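Local atomic coordinates of geranyltranstransferase (Thermotoga maritima, PDB entry 2FTZ), a protein that probably catalyses the condensation of isopentenyl diphosphate with geranyl diphosphate to farnesyl diphosphate, as a member of the polyprenyl synthetase family. Residues Ser82-Asp87 and Asp117-Leu122. Sequence-based numbering, arbitrary orientation.
Sequences SLIHDD and DGLFFL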
loop_
_atom_site.group_PDB
_atom_site.type_symbol
_atom_site.label_atom_id
_atom_site.label_comp_id
_atom_site.label_asym_id
_atom_site.label_seq_id
_atom_site.Cartn_x
_atom_site.Cartn_y
_atom_site.Cartn_z
ATOM N N SER A 82 8.894 1.402 -3.293
ATOM C CA SER A 82 9.418 0.019 -3.355
ATOM C C SER A 82 10.947 0.025 -3.063
ATOM O O SER A 82 11.484 -0.922 -2.444
ATOM C CB SER A 82 9.058 -0.632 -4.717
ATOM O OG SER A 82 9.855 -0.153 -5.767
ATOM N N LEU A 83 11.628 1.088 -3.465
ATOM C CA LEU A 83 13.072 1.201 -3.217
ATOM C C LEU A 83 13.350 1.487 -1.728
ATOM O O LEU A 83 14.322 0.981 -1.153
ATOM C CB LEU A 83 13.653 2.334 -4.039
ATOM C CG LEU A 83 13.576 2.191 -5.568
ATOM C CD1 LEU A 83 14.144 3.473 -6.272
ATOM C CD2 LEU A 83 14.256 0.906 -5.964
ATOM N N ILE A 84 12.534 2.355 -1.120
ATOM C CA ILE A 84 12.660 2.595 0.316
ATOM C C ILE A 84 12.564 1.269 1.106
ATOM O O ILE A 84 13.389 0.975 1.992
ATOM C CB ILE A 84 11.562 3.584 0.856
ATOM C CG1 ILE A 84 11.763 5.002 0.270
ATOM C CG2 ILE A 84 11.660 3.668 2.399
ATOM C CD1 ILE A 84 10.623 5.997 0.705
ATOM N N HIS A 85 11.516 0.494 0.850
ATOM C CA HIS A 85 11.335 -0.755 1.597
ATOM C C HIS A 85 12.462 -1.795 1.288
ATOM O O HIS A 85 12.976 -2.432 2.210
ATOM C CB HIS A 85 9.922 -1.328 1.346
ATOM C CG HIS A 85 8.859 -0.720 2.241
ATOM N ND1 HIS A 85 7.618 -1.318 2.432
ATOM C CD2 HIS A 85 8.857 0.399 3.009
ATOM C CE1 HIS A 85 6.892 -0.577 3.251
ATOM N NE2 HIS A 85 7.621 0.467 3.638
ATOM N N ASP A 86 12.841 -1.939 0.016
ATOM C CA ASP A 86 13.976 -2.843 -0.372
ATOM C C ASP A 86 15.261 -2.501 0.381
ATOM O O ASP A 86 16.035 -3.413 0.741
ATOM C CB ASP A 86 14.148 -2.802 -1.903
ATOM C CG ASP A 86 15.045 -3.886 -2.423
ATOM O OD1 ASP A 86 14.699 -5.086 -2.264
ATOM O OD2 ASP A 86 16.091 -3.546 -3.016
ATOM N N ASP A 87 15.530 -1.200 0.587
ATOM C CA ASP A 87 16.785 -0.733 1.226
ATOM C C ASP A 87 16.820 -1.004 2.716
ATOM O O ASP A 87 17.898 -1.029 3.332
ATOM C CB ASP A 87 17.009 0.794 1.054
ATOM C CG ASP A 87 17.402 1.204 -0.369
ATOM O OD1 ASP A 87 17.765 0.335 -1.217
ATOM O OD2 ASP A 87 17.335 2.436 -0.636
ATOM N N ASP A 117 5.297 3.329 3.078
ATOM C CA ASP A 117 3.852 3.106 3.116
ATOM C C ASP A 117 3.086 4.312 2.576
ATOM O O ASP A 117 2.172 4.156 1.792
ATOM C CB ASP A 117 3.377 2.795 4.534
ATOM C CG ASP A 117 3.764 1.351 5.037
ATOM O OD1 ASP A 117 4.352 0.563 4.307
ATOM O OD2 ASP A 117 3.513 1.099 6.231
ATOM N N GLY A 118 3.459 5.516 3.045
ATOM C CA GLY A 118 2.876 6.740 2.554
ATOM C C GLY A 118 2.934 6.933 1.034
ATOM O O GLY A 118 1.949 7.281 0.415
ATOM N N LEU A 119 4.097 6.653 0.450
ATOM C CA LEU A 119 4.284 6.711 -0.960
ATOM C C LEU A 119 3.438 5.764 -1.734
ATOM O O LEU A 119 2.883 6.143 -2.757
ATOM C CB LEU A 119 5.781 6.571 -1.331
ATOM C CG LEU A 119 6.579 7.881 -1.062
ATOM C CD1 LEU A 119 8.051 7.541 -1.049
ATOM C CD2 LEU A 119 6.256 8.912 -2.131
ATOM N N PHE A 120 3.317 4.519 -1.275
ATOM C CA PHE A 120 2.389 3.600 -1.917
ATOM C C PHE A 120 0.966 4.101 -1.868
ATOM O O PHE A 120 0.238 4.042 -2.869
ATOM C CB PHE A 120 2.361 2.186 -1.236
ATOM C CG PHE A 120 3.594 1.375 -1.370
ATOM C CD1 PHE A 120 4.121 1.070 -2.618
ATOM C CD2 PHE A 120 4.149 0.776 -0.246
ATOM C CE1 PHE A 120 5.272 0.227 -2.743
ATOM C CE2 PHE A 120 5.299 -0.032 -0.354
ATOM C CZ PHE A 120 5.848 -0.317 -1.583
ATOM N N PHE A 121 0.533 4.594 -0.711
ATOM C CA PHE A 121 -0.827 5.125 -0.585
ATOM C C PHE A 121 -1.100 6.354 -1.474
ATOM O O PHE A 121 -2.159 6.465 -2.098
ATOM C CB PHE A 121 -1.182 5.433 0.876
ATOM C CG PHE A 121 -1.135 4.236 1.780
ATOM C CD1 PHE A 121 -1.300 2.935 1.299
ATOM C CD2 PHE A 121 -0.900 4.397 3.126
ATOM C CE1 PHE A 121 -1.198 1.867 2.156
ATOM C CE2 PHE A 121 -0.766 3.323 3.966
ATOM C CZ PHE A 121 -0.968 2.055 3.479
ATOM N N LEU A 122 -0.134 7.255 -1.531
ATOM C CA LEU A 122 -0.202 8.367 -2.465
ATOM C C LEU A 122 -0.259 7.925 -3.924
ATOM O O LEU A 122 -0.969 8.524 -4.726
ATOM C CB LEU A 122 0.911 9.326 -2.183
ATOM C CG LEU A 122 0.708 10.162 -0.910
ATOM C CD1 LEU A 122 1.944 11.040 -0.690
ATOM C CD2 LEU A 122 -0.556 11.018 -0.893
#
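D117 meets H85 where helices 69-87 and 109-127 pack nearly antiparallel, their short segments at 156° with axes 9.7 Å apart. The D117 CB points away from helix 69-87. With CG anti to the carbonyl carbon (chi1 -74°), the carboxylate turns back to the imidazole. D117 OD1 lies 3.0 Å from H85 CE1, at the ring edge near its plane. H85 NE2 is also close to D117 OD1, but the angle is too poor for a hydrogen bond. L119 comes next. Its CD1 presses on I84 CD1 at 3.5 Å, a tight methyl contact between side chains that cross at about a right angle. F120 then reaches over to both S82 and H85. It turns its edge to the imidazole in a T-shaped pair, centroids 5.5 Å apart and planes at 82°. F120 CE2 is 3.8 Å from H85 ND1. On the same ring, F120 CE1 lies 3.8 Å from S82 N. An alanine in place of F120 would remove this ring and is likely to open a gap beside the H85 imidazole and the S82 backbone. The dimer interface runs through this contact: F120 also meets F121 of the second subunit edge-to-face. H85 ND1 is hydrogen-bonded to D117 OD2 of the second subunit, D117 OD2 here to H85 ND1 of that subunit, and H85 NE2 to L113 O in its own chain. Helix 69-87 leads into the aspartate-rich motif that begins at D86 and D87, which in relatives binds magnesium and diphosphate. With both ring nitrogens held by oxygens and a carboxylate from each subunit nearby, the buried H85 would probably be stabilised in a doubly protonated form.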